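Long-range contact in avidin (Gallus gallus, PDB 4U46), which probably binds small molecules such as sterols, as an engineered variant of the biotin-binding protein avidin: residues H20-G25 against G35-T40. Numbering follows the deposited sequence.
Unlike the reference sequence in segment 20-25: H20 (reference Ser). Unlike the reference sequence in segment 35-40: A39 (reference Thr), T40 (reference Ala).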
# COMPACT_ATOMS: atom_id res chain seq x y z
N HIS A 20 21.37 -1.69 -0.88
CA HIS A 20 21.12 -0.70 0.20
C HIS A 20 21.77 -1.06 1.50
O HIS A 20 21.70 -2.21 1.92
CB HIS A 20 19.64 -0.54 0.51
CG HIS A 20 18.82 -0.04 -0.63
ND1 HIS A 20 17.48 0.24 -0.51
CD2 HIS A 20 19.15 0.25 -1.91
CE1 HIS A 20 17.02 0.68 -1.66
NE2 HIS A 20 18.01 0.69 -2.53
N ASN A 21 22.38 -0.05 2.13
CA ASN A 21 22.84 -0.10 3.50
C ASN A 21 22.27 1.08 4.29
O ASN A 21 21.93 2.14 3.73
CB ASN A 21 24.35 -0.05 3.59
CG ASN A 21 25.06 -1.23 2.91
OD1 ASN A 21 26.26 -1.18 2.73
ND2 ASN A 21 24.33 -2.28 2.55
N MET A 22 22.13 0.91 5.59
CA MET A 22 21.87 2.07 6.39
C MET A 22 22.58 1.95 7.72
O MET A 22 22.96 0.86 8.18
CB MET A 22 20.38 2.42 6.52
CG MET A 22 19.46 1.33 6.91
SD MET A 22 17.77 1.84 7.39
CE MET A 22 17.46 0.33 8.33
N THR A 23 22.83 3.10 8.29
CA THR A 23 23.48 3.20 9.53
C THR A 23 22.58 4.06 10.39
O THR A 23 22.25 5.20 10.01
CB THR A 23 24.85 3.88 9.37
OG1 THR A 23 25.70 3.01 8.61
CG2 THR A 23 25.48 4.12 10.72
N ILE A 24 22.22 3.51 11.54
CA ILE A 24 21.37 4.18 12.48
C ILE A 24 22.12 4.40 13.75
O ILE A 24 22.78 3.49 14.27
CB ILE A 24 20.11 3.35 12.72
CG1 ILE A 24 19.33 3.25 11.40
CG2 ILE A 24 19.30 3.97 13.88
CD1 ILE A 24 18.09 2.41 11.46
N GLY A 25 22.03 5.61 14.27
CA GLY A 25 22.71 5.96 15.48
C GLY A 25 22.02 5.52 16.75
O GLY A 25 21.11 4.67 16.76
N GLY A 35 20.07 8.66 11.13
CA GLY A 35 21.05 7.82 10.49
C GLY A 35 21.23 8.24 9.06
O GLY A 35 20.88 9.36 8.68
N THR A 36 21.75 7.31 8.28
CA THR A 36 22.06 7.55 6.90
C THR A 36 21.68 6.35 6.07
O THR A 36 21.90 5.20 6.45
CB THR A 36 23.56 7.89 6.73
OG1 THR A 36 23.86 9.03 7.56
CG2 THR A 36 23.86 8.30 5.28
N TYR A 37 21.02 6.63 4.96
CA TYR A 37 20.63 5.62 4.00
C TYR A 37 21.57 5.70 2.77
O TYR A 37 21.72 6.74 2.18
CB TYR A 37 19.19 5.85 3.56
CG TYR A 37 18.50 4.58 3.06
CD1 TYR A 37 18.69 4.11 1.78
CD2 TYR A 37 17.66 3.86 3.91
CE1 TYR A 37 18.04 2.96 1.32
CE2 TYR A 37 17.03 2.72 3.46
CZ TYR A 37 17.23 2.26 2.19
OH TYR A 37 16.56 1.13 1.80
N ILE A 38 22.20 4.58 2.44
CA ILE A 38 23.17 4.53 1.37
C ILE A 38 22.70 3.56 0.33
O ILE A 38 22.45 2.38 0.63
CB ILE A 38 24.55 4.09 1.94
CG1 ILE A 38 25.06 5.14 2.94
CG2 ILE A 38 25.57 3.86 0.84
CD1 ILE A 38 24.80 4.79 4.38
N ALA A 39 22.56 4.04 -0.91
CA ALA A 39 22.08 3.22 -2.02
C ALA A 39 22.91 3.44 -3.28
O ALA A 39 23.60 4.48 -3.43
CB ALA A 39 20.62 3.56 -2.31
N THR A 40 22.85 2.47 -4.19
CA THR A 40 23.47 2.61 -5.53
C THR A 40 22.46 3.26 -6.43
O THR A 40 21.29 2.89 -6.40
CB THR A 40 23.80 1.27 -6.21
OG1 THR A 40 22.58 0.61 -6.59
CG2 THR A 40 24.64 0.36 -5.32
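The hydroxyl of Y37 meets the imidazole of H20 at its edge, Y37 OH lying 2.6 Å from H20 ND1 in a short but bent (136°) hydrogen bond that either group could donate. The two rings form an offset edge-to-face pair, the Y37 edge turned toward the H20 face, planes at 75°. H20 CD2 rests 3.6 Å from the methyl CB of A39; both residues differ from the reference sequence. With CG anti to the backbone N (chi1 -155°), the Y37 ring reaches across to the neighbouring strand, where N21 O sits over one face near the rim. M22 SD comes in obliquely to the same ring, 4.0 Å from Y37 CD2, a Met-aromatic contact. Replacing Y37 by an alanine would probably leave H20 ND1 without this partner, its ring less fixed in rotation, and open a gap beside M22. Along the backbone, N21 and T23 form antiparallel hydrogen-bonded pairs with I38 and T36, their side chains on the opposite face of the sheet. The two strands make a hairpin of the antiparallel avidin barrel, flanked by strands 12-15 and 48-57; strand 67-73 contributes F70 against M22 and V72 against Y37, whose ring also meets F83.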